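Local structure of BH1974 protein (Bacillus halodurans, 3ON5) at residues 201-206 with 252-257; 278-283 with 291-296; 213-218 with 225-230; 267-272 with 331-336. The protein belongs to the XdhC/CoxI family, whose members assist molybdenum hydroxylases such as xanthine dehydrogenase, and probably serves in the maturation of such an enzyme. All coordinates share one frame; numbering follows the deposited sequence.

Contact 1. Residues 201-206 with 252-257; sequences RLIIFG and ADFLRK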
loop_
_atom_site.group_PDB
_atom_site.type_symbol
_atom_site.label_atom_id
_atom_site.label_comp_id
_atom_site.label_asym_id
_atom_site.label_seq_id
_atom_site.Cartn_x
_atom_site.Cartn_y
_atom_site.Cartn_z
ATOM N N ARG A 201 16.319 0.184 -31.235
ATOM C CA ARG A 201 15.142 -0.407 -31.857
ATOM C C ARG A 201 15.296 -1.891 -32.029
ATOM O O ARG A 201 16.359 -2.362 -32.409
ATOM C CB ARG A 201 14.885 0.247 -33.198
ATOM C CG ARG A 201 13.846 1.337 -33.130
ATOM C CD ARG A 201 14.107 2.437 -34.123
ATOM N NE ARG A 201 14.270 2.009 -35.513
ATOM C CZ ARG A 201 13.351 2.182 -36.453
ATOM N NH1 ARG A 201 12.181 2.744 -36.150
ATOM N NH2 ARG A 201 13.606 1.831 -37.717
ATOM N N LEU A 202 14.221 -2.624 -31.727
ATOM C CA LEU A 202 14.122 -4.067 -31.887
ATOM C C LEU A 202 12.934 -4.359 -32.766
ATOM O O LEU A 202 11.783 -4.149 -32.352
ATOM C CB LEU A 202 14.023 -4.791 -30.545
ATOM C CG LEU A 202 13.909 -6.311 -30.609
ATOM C CD1 LEU A 202 15.207 -6.935 -31.074
ATOM C CD2 LEU A 202 13.506 -6.874 -29.266
ATOM N N ILE A 203 13.223 -4.779 -34.012
ATOM C CA ILE A 203 12.232 -5.056 -35.045
ATOM C C ILE A 203 12.002 -6.561 -35.056
ATOM O O ILE A 203 12.895 -7.330 -35.423
ATOM C CB ILE A 203 12.691 -4.483 -36.417
ATOM C CG1 ILE A 203 13.124 -3.004 -36.268
ATOM C CG2 ILE A 203 11.588 -4.671 -37.497
ATOM C CD1 ILE A 203 13.794 -2.369 -37.398
ATOM N N ILE A 204 10.798 -6.974 -34.612
ATOM C CA ILE A 204 10.404 -8.378 -34.484
ATOM C C ILE A 204 9.454 -8.775 -35.620
ATOM O O ILE A 204 8.383 -8.184 -35.792
ATOM C CB ILE A 204 9.760 -8.645 -33.106
ATOM C CG1 ILE A 204 10.691 -8.179 -31.960
ATOM C CG2 ILE A 204 9.409 -10.127 -32.974
ATOM C CD1 ILE A 204 10.047 -8.057 -30.575
ATOM N N PHE A 205 9.877 -9.779 -36.395
ATOM C CA PHE A 205 9.112 -10.388 -37.473
ATOM C C PHE A 205 8.447 -11.638 -36.931
ATOM O O PHE A 205 9.125 -12.629 -36.642
ATOM C CB PHE A 205 9.993 -10.687 -38.686
ATOM C CG PHE A 205 10.410 -9.464 -39.461
ATOM C CD1 PHE A 205 9.609 -8.962 -40.477
ATOM C CD2 PHE A 205 11.623 -8.835 -39.204
ATOM C CE1 PHE A 205 9.996 -7.844 -41.206
ATOM C CE2 PHE A 205 12.008 -7.711 -39.932
ATOM C CZ PHE A 205 11.193 -7.224 -40.929
ATOM N N GLY A 206 7.138 -11.540 -36.713
ATOM C CA GLY A 206 6.327 -12.613 -36.167
ATOM C C GLY A 206 5.520 -12.142 -34.981
ATOM O O GLY A 206 6.011 -11.352 -34.172
ATOM N N ALA A 252 7.310 -8.618 -47.136
ATOM C CA ALA A 252 7.735 -7.934 -48.351
ATOM C C ALA A 252 7.220 -6.496 -48.410
ATOM O O ALA A 252 7.925 -5.633 -48.934
ATOM C CB ALA A 252 7.254 -8.698 -49.571
ATOM N N ASP A 253 5.998 -6.240 -47.903
ATOM C CA ASP A 253 5.419 -4.899 -47.875
ATOM C C ASP A 253 6.039 -4.098 -46.774
ATOM O O ASP A 253 6.337 -2.937 -46.978
ATOM C CB ASP A 253 3.909 -4.955 -47.696
ATOM C CG ASP A 253 3.175 -5.454 -48.902
ATOM O OD1 ASP A 253 3.481 -4.984 -50.017
ATOM O OD2 ASP A 253 2.224 -6.236 -48.726
ATOM N N PHE A 254 6.236 -4.716 -45.605
ATOM C CA PHE A 254 6.866 -4.068 -44.470
ATOM C C PHE A 254 8.253 -3.561 -44.847
ATOM O O PHE A 254 8.512 -2.378 -44.682
ATOM C CB PHE A 254 6.951 -5.024 -43.286
ATOM C CG PHE A 254 7.561 -4.412 -42.055
ATOM C CD1 PHE A 254 6.766 -3.751 -41.120
ATOM C CD2 PHE A 254 8.920 -4.541 -41.798
ATOM C CE1 PHE A 254 7.327 -3.221 -39.955
ATOM C CE2 PHE A 254 9.479 -4.001 -40.644
ATOM C CZ PHE A 254 8.678 -3.362 -39.716
ATOM N N LEU A 255 9.102 -4.434 -45.415
ATOM C CA LEU A 255 10.484 -4.145 -45.828
ATOM C C LEU A 255 10.528 -3.051 -46.902
ATOM O O LEU A 255 11.463 -2.243 -46.921
ATOM C CB LEU A 255 11.174 -5.415 -46.339
ATOM C CG LEU A 255 11.384 -6.512 -45.284
ATOM C CD1 LEU A 255 11.678 -7.828 -45.929
ATOM C CD2 LEU A 255 12.402 -6.129 -44.215
ATOM N N ARG A 256 9.506 -2.979 -47.752
ATOM C CA ARG A 256 9.418 -1.915 -48.750
ATOM C C ARG A 256 9.107 -0.561 -48.072
ATOM O O ARG A 256 9.761 0.435 -48.364
ATOM C CB ARG A 256 8.344 -2.232 -49.808
ATOM C CG ARG A 256 8.324 -1.212 -50.935
ATOM C CD ARG A 256 7.161 -1.326 -51.911
ATOM N NE ARG A 256 5.903 -0.824 -51.345
ATOM C CZ ARG A 256 4.900 -1.592 -50.935
ATOM N NH1 ARG A 256 4.962 -2.909 -51.073
ATOM N NH2 ARG A 256 3.799 -1.042 -50.436
ATOM N N LYS A 257 8.130 -0.547 -47.155
ATOM C CA LYS A 257 7.592 0.641 -46.532
ATOM C C LYS A 257 8.403 1.098 -45.302
ATOM O O LYS A 257 8.734 2.275 -45.243
ATOM C CB LYS A 257 6.127 0.388 -46.137
ATOM C CG LYS A 257 5.207 0.289 -47.373
ATOM C CD LYS A 257 3.937 -0.599 -47.204
ATOM C CE LYS A 257 2.786 -0.096 -46.364
ATOM N NZ LYS A 257 1.618 -1.019 -46.433
#

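Contact 2. Residues 278-283 with 291-296; sequences EILHFL and IGILGS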
loop_
_atom_site.group_PDB
_atom_site.type_symbol
_atom_site.label_atom_id
_atom_site.label_comp_id
_atom_site.label_asym_id
_atom_site.label_seq_id
_atom_site.Cartn_x
_atom_site.Cartn_y
_atom_site.Cartn_z
ATOM N N GLU A 278 12.268 -14.616 -47.101
ATOM C CA GLU A 278 12.221 -13.324 -47.815
ATOM C C GLU A 278 12.788 -12.241 -46.909
ATOM O O GLU A 278 13.545 -11.408 -47.405
ATOM C CB GLU A 278 10.832 -12.899 -48.401
ATOM C CG GLU A 278 9.644 -12.521 -47.509
ATOM C CD GLU A 278 8.379 -12.151 -48.295
ATOM O OE1 GLU A 278 8.412 -12.285 -49.542
ATOM O OE2 GLU A 278 7.358 -11.745 -47.682
ATOM N N ILE A 279 12.524 -12.318 -45.577
ATOM C CA ILE A 279 13.036 -11.328 -44.612
ATOM C C ILE A 279 14.585 -11.342 -44.614
ATOM O O ILE A 279 15.192 -10.296 -44.849
ATOM C CB ILE A 279 12.479 -11.546 -43.195
ATOM C CG1 ILE A 279 10.938 -11.574 -43.194
ATOM C CG2 ILE A 279 13.013 -10.461 -42.253
ATOM C CD1 ILE A 279 10.327 -12.166 -41.989
ATOM N N LEU A 280 15.197 -12.522 -44.419
ATOM C CA LEU A 280 16.647 -12.685 -44.381
ATOM C C LEU A 280 17.327 -12.249 -45.696
ATOM O O LEU A 280 18.294 -11.495 -45.646
ATOM C CB LEU A 280 16.997 -14.145 -44.086
ATOM C CG LEU A 280 18.488 -14.503 -44.000
ATOM C CD1 LEU A 280 19.194 -13.718 -42.909
ATOM C CD2 LEU A 280 18.659 -15.993 -43.790
ATOM N N HIS A 281 16.823 -12.704 -46.852
ATOM C CA HIS A 281 17.380 -12.385 -48.165
ATOM C C HIS A 281 17.360 -10.895 -48.430
ATOM O O HIS A 281 18.257 -10.407 -49.104
ATOM C CB HIS A 281 16.622 -13.119 -49.265
ATOM C CG HIS A 281 17.029 -14.560 -49.403
ATOM N ND1 HIS A 281 17.382 -15.100 -50.629
ATOM C CD2 HIS A 281 17.220 -15.502 -48.451
ATOM C CE1 HIS A 281 17.722 -16.360 -50.386
ATOM N NE2 HIS A 281 17.645 -16.644 -49.090
ATOM N N PHE A 282 16.381 -10.160 -47.873
ATOM C CA PHE A 282 16.285 -8.717 -48.054
ATOM C C PHE A 282 17.366 -8.009 -47.244
ATOM O O PHE A 282 18.001 -7.088 -47.751
ATOM C CB PHE A 282 14.884 -8.208 -47.660
ATOM C CG PHE A 282 14.713 -6.712 -47.752
ATOM C CD1 PHE A 282 15.067 -5.884 -46.687
ATOM C CD2 PHE A 282 14.186 -6.125 -48.897
ATOM C CE1 PHE A 282 14.927 -4.491 -46.784
ATOM C CE2 PHE A 282 14.043 -4.736 -48.991
ATOM C CZ PHE A 282 14.424 -3.928 -47.940
ATOM N N LEU A 283 17.543 -8.429 -45.976
ATOM C CA LEU A 283 18.468 -7.856 -45.003
ATOM C C LEU A 283 19.918 -8.284 -45.210
ATOM O O LEU A 283 20.780 -7.803 -44.476
ATOM C CB LEU A 283 18.039 -8.292 -43.600
ATOM C CG LEU A 283 16.649 -7.896 -43.114
ATOM C CD1 LEU A 283 16.381 -8.497 -41.763
ATOM C CD2 LEU A 283 16.466 -6.395 -43.060
ATOM N N ILE A 291 21.004 -9.679 -36.415
ATOM C CA ILE A 291 19.965 -10.497 -37.076
ATOM C C ILE A 291 19.904 -11.821 -36.333
ATOM O O ILE A 291 20.870 -12.583 -36.338
ATOM C CB ILE A 291 20.105 -10.720 -38.611
ATOM C CG1 ILE A 291 20.274 -9.407 -39.395
ATOM C CG2 ILE A 291 18.921 -11.563 -39.152
ATOM C CD1 ILE A 291 20.726 -9.630 -40.836
ATOM N N GLY A 292 18.794 -12.047 -35.657
ATOM C CA GLY A 292 18.589 -13.266 -34.895
ATOM C C GLY A 292 17.455 -14.051 -35.508
ATOM O O GLY A 292 16.380 -13.488 -35.744
ATOM N N ILE A 293 17.699 -15.344 -35.821
ATOM C CA ILE A 293 16.666 -16.177 -36.427
ATOM C C ILE A 293 16.391 -17.359 -35.507
ATOM O O ILE A 293 17.302 -18.118 -35.166
ATOM C CB ILE A 293 17.004 -16.647 -37.868
ATOM C CG1 ILE A 293 17.584 -15.512 -38.709
ATOM C CG2 ILE A 293 15.764 -17.289 -38.533
ATOM C CD1 ILE A 293 18.043 -15.939 -40.056
ATOM N N LEU A 294 15.119 -17.502 -35.124
ATOM C CA LEU A 294 14.619 -18.568 -34.284
ATOM C C LEU A 294 14.607 -19.874 -35.078
ATOM O O LEU A 294 13.954 -19.968 -36.125
ATOM C CB LEU A 294 13.219 -18.191 -33.794
ATOM C CG LEU A 294 12.669 -18.982 -32.610
ATOM C CD1 LEU A 294 13.312 -18.539 -31.312
ATOM C CD2 LEU A 294 11.204 -18.746 -32.472
ATOM N N GLY A 295 15.366 -20.852 -34.585
ATOM C CA GLY A 295 15.515 -22.159 -35.209
ATOM C C GLY A 295 16.938 -22.653 -35.114
ATOM O O GLY A 295 17.761 -22.063 -34.407
ATOM N N SER A 296 17.224 -23.745 -35.823
ATOM C CA SER A 296 18.524 -24.415 -35.867
ATOM C C SER A 296 19.437 -23.837 -36.931
ATOM O O SER A 296 18.944 -23.268 -37.908
ATOM C CB SER A 296 18.320 -25.897 -36.154
ATOM O OG SER A 296 17.620 -26.068 -37.375
#

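Contact 3. Residues 213-218 with 225-230; sequences PLVTFA and TVVTDW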
loop_
_atom_site.group_PDB
_atom_site.type_symbol
_atom_site.label_atom_id
_atom_site.label_comp_id
_atom_site.label_asym_id
_atom_site.label_seq_id
_atom_site.Cartn_x
_atom_site.Cartn_y
_atom_site.Cartn_z
ATOM N N PRO A 213 6.193 -12.463 -24.572
ATOM C CA PRO A 213 7.177 -12.313 -23.476
ATOM C C PRO A 213 8.431 -11.556 -23.915
ATOM O O PRO A 213 8.945 -10.756 -23.136
ATOM C CB PRO A 213 7.526 -13.753 -23.083
ATOM C CG PRO A 213 7.030 -14.611 -24.136
ATOM C CD PRO A 213 5.944 -13.897 -24.856
ATOM N N LEU A 214 8.896 -11.774 -25.159
ATOM C CA LEU A 214 10.058 -11.097 -25.714
ATOM C C LEU A 214 9.821 -9.585 -25.800
ATOM O O LEU A 214 10.730 -8.821 -25.485
ATOM C CB LEU A 214 10.379 -11.674 -27.096
ATOM C CG LEU A 214 11.473 -10.993 -27.886
ATOM C CD1 LEU A 214 12.828 -11.295 -27.315
ATOM C CD2 LEU A 214 11.415 -11.430 -29.296
ATOM N N VAL A 215 8.613 -9.158 -26.219
ATOM C CA VAL A 215 8.253 -7.741 -26.312
ATOM C C VAL A 215 8.315 -7.137 -24.898
ATOM O O VAL A 215 8.906 -6.075 -24.736
ATOM C CB VAL A 215 6.867 -7.513 -26.997
ATOM C CG1 VAL A 215 6.429 -6.053 -26.933
ATOM C CG2 VAL A 215 6.896 -7.991 -28.448
ATOM N N THR A 216 7.777 -7.841 -23.873
ATOM C CA THR A 216 7.767 -7.366 -22.491
ATOM C C THR A 216 9.199 -7.235 -21.946
ATOM O O THR A 216 9.554 -6.190 -21.409
ATOM C CB THR A 216 6.938 -8.321 -21.649
ATOM O OG1 THR A 216 5.593 -8.225 -22.085
ATOM C CG2 THR A 216 7.012 -8.019 -20.156
ATOM N N PHE A 217 10.008 -8.280 -22.068
ATOM C CA PHE A 217 11.360 -8.258 -21.548
ATOM C C PHE A 217 12.185 -7.199 -22.282
ATOM O O PHE A 217 12.853 -6.424 -21.621
ATOM C CB PHE A 217 12.007 -9.645 -21.646
ATOM C CG PHE A 217 11.303 -10.770 -20.902
ATOM C CD1 PHE A 217 10.530 -10.509 -19.779
ATOM C CD2 PHE A 217 11.511 -12.097 -21.255
ATOM C CE1 PHE A 217 9.911 -11.551 -19.075
ATOM C CE2 PHE A 217 10.888 -13.138 -20.553
ATOM C CZ PHE A 217 10.103 -12.856 -19.462
ATOM N N ALA A 218 12.071 -7.091 -23.612
ATOM C CA ALA A 218 12.829 -6.097 -24.376
ATOM C C ALA A 218 12.387 -4.684 -24.064
ATOM O O ALA A 218 13.232 -3.804 -24.003
ATOM C CB ALA A 218 12.682 -6.348 -25.855
ATOM N N THR A 225 10.183 -1.268 -29.382
ATOM C CA THR A 225 9.780 -2.518 -30.009
ATOM C C THR A 225 8.745 -2.292 -31.120
ATOM O O THR A 225 7.744 -1.594 -30.932
ATOM C CB THR A 225 9.234 -3.512 -28.973
ATOM O OG1 THR A 225 8.235 -2.859 -28.203
ATOM C CG2 THR A 225 10.329 -4.050 -28.037
ATOM N N VAL A 226 9.034 -2.906 -32.290
ATOM C CA VAL A 226 8.184 -2.942 -33.475
ATOM C C VAL A 226 7.870 -4.416 -33.741
ATOM O O VAL A 226 8.782 -5.230 -33.902
ATOM C CB VAL A 226 8.778 -2.212 -34.738
ATOM C CG1 VAL A 226 7.907 -2.419 -35.976
ATOM C CG2 VAL A 226 8.983 -0.726 -34.474
ATOM N N VAL A 227 6.580 -4.754 -33.733
ATOM C CA VAL A 227 6.060 -6.091 -34.028
ATOM C C VAL A 227 5.369 -6.031 -35.353
ATOM O O VAL A 227 4.507 -5.167 -35.546
ATOM C CB VAL A 227 5.113 -6.644 -32.932
ATOM C CG1 VAL A 227 4.581 -8.029 -33.317
ATOM C CG2 VAL A 227 5.790 -6.669 -31.571
ATOM N N THR A 228 5.733 -6.936 -36.273
ATOM C CA THR A 228 5.083 -7.012 -37.581
ATOM C C THR A 228 4.797 -8.496 -37.912
ATOM O O THR A 228 5.591 -9.394 -37.605
ATOM C CB THR A 228 5.880 -6.304 -38.673
ATOM O OG1 THR A 228 5.194 -6.440 -39.932
ATOM C CG2 THR A 228 7.328 -6.768 -38.765
ATOM N N ASP A 229 3.602 -8.721 -38.470
ATOM C CA ASP A 229 3.062 -10.005 -38.906
ATOM C C ASP A 229 1.941 -9.719 -39.917
ATOM O O ASP A 229 1.421 -8.600 -39.963
ATOM C CB ASP A 229 2.587 -10.834 -37.706
ATOM C CG ASP A 229 2.315 -12.304 -37.983
ATOM O OD1 ASP A 229 1.283 -12.607 -38.603
ATOM O OD2 ASP A 229 3.076 -13.153 -37.476
ATOM N N TRP A 230 1.613 -10.700 -40.759
ATOM C CA TRP A 230 0.622 -10.577 -41.820
ATOM C C TRP A 230 -0.765 -11.075 -41.367
ATOM O O TRP A 230 -1.721 -10.961 -42.131
ATOM C CB TRP A 230 1.110 -11.374 -43.036
ATOM C CG TRP A 230 1.257 -12.846 -42.792
ATOM C CD1 TRP A 230 0.381 -13.819 -43.159
ATOM C CD2 TRP A 230 2.359 -13.514 -42.149
ATOM N NE1 TRP A 230 0.857 -15.051 -42.779
ATOM C CE2 TRP A 230 2.070 -14.893 -42.156
ATOM C CE3 TRP A 230 3.576 -13.082 -41.583
ATOM C CZ2 TRP A 230 2.930 -15.839 -41.593
ATOM C CZ3 TRP A 230 4.421 -14.020 -41.015
ATOM C CH2 TRP A 230 4.096 -15.378 -41.022
#

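Contact 4. Residues 267-272 with 331-336; sequences LIMTHH and ISIVAQ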
loop_
_atom_site.group_PDB
_atom_site.type_symbol
_atom_site.label_atom_id
_atom_site.label_comp_id
_atom_site.label_asym_id
_atom_site.label_seq_id
_atom_site.Cartn_x
_atom_site.Cartn_y
_atom_site.Cartn_z
ATOM N N LEU A 267 14.864 -9.451 -35.307
ATOM C CA LEU A 267 14.518 -10.749 -34.758
ATOM C C LEU A 267 13.460 -11.397 -35.648
ATOM O O LEU A 267 12.340 -10.891 -35.745
ATOM C CB LEU A 267 14.030 -10.504 -33.338
ATOM C CG LEU A 267 14.277 -11.540 -32.260
ATOM C CD1 LEU A 267 15.690 -12.079 -32.273
ATOM C CD2 LEU A 267 14.064 -10.901 -30.973
ATOM N N ILE A 268 13.864 -12.445 -36.386
ATOM C CA ILE A 268 13.058 -13.197 -37.348
ATOM C C ILE A 268 12.488 -14.427 -36.637
ATOM O O ILE A 268 13.232 -15.376 -36.356
ATOM C CB ILE A 268 13.916 -13.582 -38.600
ATOM C CG1 ILE A 268 14.733 -12.397 -39.154
ATOM C CG2 ILE A 268 13.062 -14.204 -39.674
ATOM C CD1 ILE A 268 15.655 -12.743 -40.354
HETATM N N MSE A 269 11.181 -14.426 -36.332
HETATM C CA MSE A 269 10.575 -15.562 -35.617
HETATM C C MSE A 269 9.128 -15.767 -36.036
HETATM O O MSE A 269 8.223 -15.807 -35.183
HETATM C CB MSE A 269 10.668 -15.364 -34.106
HETATM C CG MSE A 269 10.413 -13.929 -33.642
HETATM SE SE MSE A 269 10.764 -13.789 -31.753
HETATM C CE MSE A 269 12.478 -14.604 -31.698
ATOM N N THR A 270 8.928 -15.950 -37.361
ATOM C CA THR A 270 7.607 -16.114 -37.956
ATOM C C THR A 270 7.163 -17.571 -37.913
ATOM O O THR A 270 5.966 -17.822 -37.989
ATOM C CB THR A 270 7.561 -15.598 -39.411
ATOM O OG1 THR A 270 8.235 -16.508 -40.276
ATOM C CG2 THR A 270 8.109 -14.191 -39.573
ATOM N N HIS A 271 8.120 -18.529 -37.826
ATOM C CA HIS A 271 7.895 -19.986 -37.830
ATOM C C HIS A 271 7.423 -20.448 -39.209
ATOM O O HIS A 271 6.901 -21.547 -39.335
ATOM C CB HIS A 271 6.888 -20.430 -36.745
ATOM C CG HIS A 271 7.321 -20.122 -35.348
ATOM N ND1 HIS A 271 8.191 -20.947 -34.674
ATOM C CD2 HIS A 271 6.955 -19.110 -34.527
ATOM C CE1 HIS A 271 8.346 -20.409 -33.474
ATOM N NE2 HIS A 271 7.628 -19.295 -33.339
ATOM N N HIS A 272 7.600 -19.601 -40.233
ATOM C CA HIS A 272 7.260 -19.820 -41.647
ATOM C C HIS A 272 8.498 -19.642 -42.457
ATOM O O HIS A 272 9.026 -18.532 -42.518
ATOM C CB HIS A 272 6.145 -18.872 -42.122
ATOM C CG HIS A 272 4.798 -19.158 -41.540
ATOM N ND1 HIS A 272 4.480 -18.799 -40.232
ATOM C CD2 HIS A 272 3.704 -19.699 -42.125
ATOM C CE1 HIS A 272 3.226 -19.182 -40.051
ATOM N NE2 HIS A 272 2.713 -19.722 -41.166
ATOM N N ILE A 331 14.146 -14.602 -22.481
ATOM C CA ILE A 331 15.208 -14.171 -21.560
ATOM C C ILE A 331 16.540 -14.328 -22.257
ATOM O O ILE A 331 17.349 -13.404 -22.238
ATOM C CB ILE A 331 15.182 -14.939 -20.204
ATOM C CG1 ILE A 331 13.994 -14.524 -19.301
ATOM C CG2 ILE A 331 16.504 -14.810 -19.447
ATOM C CD1 ILE A 331 14.014 -13.155 -18.627
ATOM N N SER A 332 16.742 -15.487 -22.904
ATOM C CA SER A 332 17.948 -15.857 -23.642
ATOM C C SER A 332 18.276 -14.819 -24.723
ATOM O O SER A 332 19.432 -14.424 -24.859
ATOM C CB SER A 332 17.756 -17.232 -24.263
ATOM O OG SER A 332 18.901 -17.596 -25.007
ATOM N N ILE A 333 17.251 -14.331 -25.435
ATOM C CA ILE A 333 17.429 -13.370 -26.515
ATOM C C ILE A 333 17.777 -12.004 -25.924
ATOM O O ILE A 333 18.741 -11.399 -26.383
ATOM C CB ILE A 333 16.179 -13.310 -27.440
ATOM C CG1 ILE A 333 15.936 -14.679 -28.120
ATOM C CG2 ILE A 333 16.347 -12.221 -28.497
ATOM C CD1 ILE A 333 14.560 -14.872 -28.634
ATOM N N VAL A 334 17.037 -11.534 -24.902
ATOM C CA VAL A 334 17.278 -10.220 -24.281
ATOM C C VAL A 334 18.690 -10.220 -23.631
ATOM O O VAL A 334 19.422 -9.240 -23.798
ATOM C CB VAL A 334 16.174 -9.812 -23.287
ATOM C CG1 VAL A 334 16.432 -8.415 -22.759
ATOM C CG2 VAL A 334 14.814 -9.832 -23.971
ATOM N N ALA A 335 19.099 -11.344 -22.997
ATOM C CA ALA A 335 20.446 -11.547 -22.433
ATOM C C ALA A 335 21.516 -11.332 -23.515
ATOM O O ALA A 335 22.433 -10.531 -23.320
ATOM C CB ALA A 335 20.559 -12.940 -21.840
ATOM N N GLN A 336 21.328 -11.966 -24.693
ATOM C CA GLN A 336 22.206 -11.820 -25.860
ATOM C C GLN A 336 22.243 -10.380 -26.353
ATOM O O GLN A 336 23.306 -9.900 -26.725
ATOM C CB GLN A 336 21.743 -12.735 -27.001
ATOM C CG GLN A 336 22.746 -12.867 -28.146
ATOM C CD GLN A 336 22.302 -13.928 -29.099
ATOM O OE1 GLN A 336 21.227 -13.853 -29.686
ATOM N NE2 GLN A 336 23.088 -14.971 -29.235
#

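Contact 1. Residues 201-206 with 252-257
Phe254 and Leu255 of helix 251-257 lie on Ile203 and Phe205 of strand 200-205, a central strand of the parallel sheet in the Rossmann-type domain. The helix segment runs nearly antiparallel to the strand, at 156°. Ala252, where residues 252-257 begin, faces away from the strand. Asp253 takes part in an outward-lying salt bridge, its OD1 offering the anti lone pair to Arg256 NH1 at 2.8 Å. Phe254 is the main wedge: with CG anti to the backbone N (chi1 -178°) its ring reaches down to the sheet. There its CD2 meets Phe205 CE1 at 3.5 Å, the two ring planes being almost perpendicular with centroids 5.2 Å apart. The next ring atom, Phe254 CE2, comes within 3.8 Å of Ile203 CG2. Phe258 stacks on the Phe254 ring, and Val226 and Thr228 of the neighbouring strand 223-229 also touch it. Leu255 points off to the flank, yet its tip bends back to the Phe205 ring, bringing Leu255 CD2 to 3.7 Å from Phe205 CZ. At the end of the segment, solvent-exposed Lys257 forms a salt bridge from its NZ to Asp249 OD2.

Contact 2. Residues 278-283 with 291-296
In Leu280 of helix 273-283 the side chain turns away from the backbone N (chi1 -180°) and the next torsion, 60°, turns both methyls toward the isoleucine Ile293 of strand 290-293, which carries CG1 opposite its carbonyl carbon and extends on to CD1. The two side chains cross at about a right angle, and a single methyl of the isoleucine is shared by both prongs of the leucine. Ile293 CD1 lies 3.8 Å from Leu280 CD2, and CD1 of the same leucine is equally near. A looser touch links Leu280 CD1 to Ile291 CG2, 4.3 Å apart. Ile291 turns its own CD1 toward Leu283, where it meets CB at 4.1 Å. Ile291 and Ile293, two apart in the strand, both face the helix, with Gly292 between them.

All four touching residues are buried and the side-chain contacts are apolar. Ile268 of the adjoining strand 265-268 touches both isoleucines, while Leu303 of helix 297-304 touches Leu280 and Ile293. Beyond the strand the chain swings through Gly295 to Ser296, whose OG caps Arg299 N at the start of helix 297-304. Helix and strand segments run close to antiparallel, at 159°, as expected where a helix returns the chain between two parallel strands: the second half of the beta-alpha-beta unit formed by strand 265-268, helix 273-283 and strand 290-293 of a Rossmann-type domain.

Contact 3. Residues 213-218 with 225-230
Asp229 OD2, which accepts a hydrogen bond from Ala207 N and pairs with Arg231 NH2, ties the tip of strand 223-229 to the turn that follows strand 200-205, while nearer the strand's start Thr225 meets Val215 of helix 211-221. The backbone N of Thr225 is hydrogen-bonded to Asp244 OD2, just ahead of the neighbouring strand 245-248. Its side chain divides the work between two branches. CG2 lies anti to the carbonyl carbon and rests on Ala218 CB at 3.9 Å; OG1, set between the backbone N and the carbonyl carbon (chi1 52°), lies 3.9 Å from Val215 CG1, the two side chains slanting across each other. The hydroxyl is hydrogen-bonded outside these segments, so its place beside a methyl leaves no buried polar group wanting. Val215 spreads its other branch along the strand: CG2 meets Val227 CG2 at 3.6 Å, again at a slant. The backbones are closest at Val215 and Thr225, whose CA atoms are 6.6 Å apart.

The helix and strand axes run nearly antiparallel, at 166°, closing the beta-alpha-beta unit of strand 200-205, helix 211-221 and strand 223-229. On this face the helix lies beside helix 326-343, met by Phe217, which also contacts Phe217 of the second subunit; Val226 turns to the opposite face of the sheet, the side of helix 251-257.

Contact 4. Residues 267-272 with 331-336
Ile333, on helix 326-343, meets strand 265-268 and the loop beyond it with two separate branches. Its CG2 fits against the fork of Leu267, 3.6 Å from CD2 and 3.8 Å from CD1 of that leucine, the two side chains slanting past each other. Its longer branch carries CD1 to the methyl of Met269, a selenomethionine here, and the two chains meet tip to tip with CE 3.7 Å from Ile333 CD1. Met269 gets there by a turn about its CG-SE bond (chi3 50°), which directs CE toward the helix.

Leu214 of helix 211-221 touches both Leu267 and Met269, so two helices share this face of the Rossmann-type sheet. Leu267 itself is held by backbone bonds to Ile203 and Phe205 in strand 200-205, placing the contact on a central pair of parallel strands.

Farther out, the chain leaving the strand folds into an ST turn: Thr270 OG1 accepts from His272 N at 3.2 Å. His272 ND1 adds a fairly straight bond to Thr270 O, 2.9 Å at 164°, with the oxygen close to the imidazole plane but the nitrogen well above the carbonyl plane. His272 occupies the N-cap of helix 273-283. At the subunit boundary, the His271 ring meets Tyr49 of the second subunit edge-to-face, and Ile331 packs on Ile331 of that same subunit.

All four contacts are buried joints between helices and one parallel sheet, ordered 245-248, 223-229, 200-205, 265-268, 290-293, 313-314. Contacts 1 and 2 cover one face, where Phe205 also packs on Ile279; contacts 3 and 4 cover the other, meeting through Leu214 and through Phe217 on Ile331. Contact 1 is aromatic, contacts 2 and 4 are aliphatic, the latter with a selenomethionine, and contact 3 brings in a threonine hydroxyl. Contacts 2 and 3 each close a beta-alpha-beta unit, whereas 1 and 4 join elements more distant in sequence. Helices 211-221 and 326-343 of contacts 3 and 4 both also touch the second subunit, while the segments of contact 1 touch no other chain of the assembly.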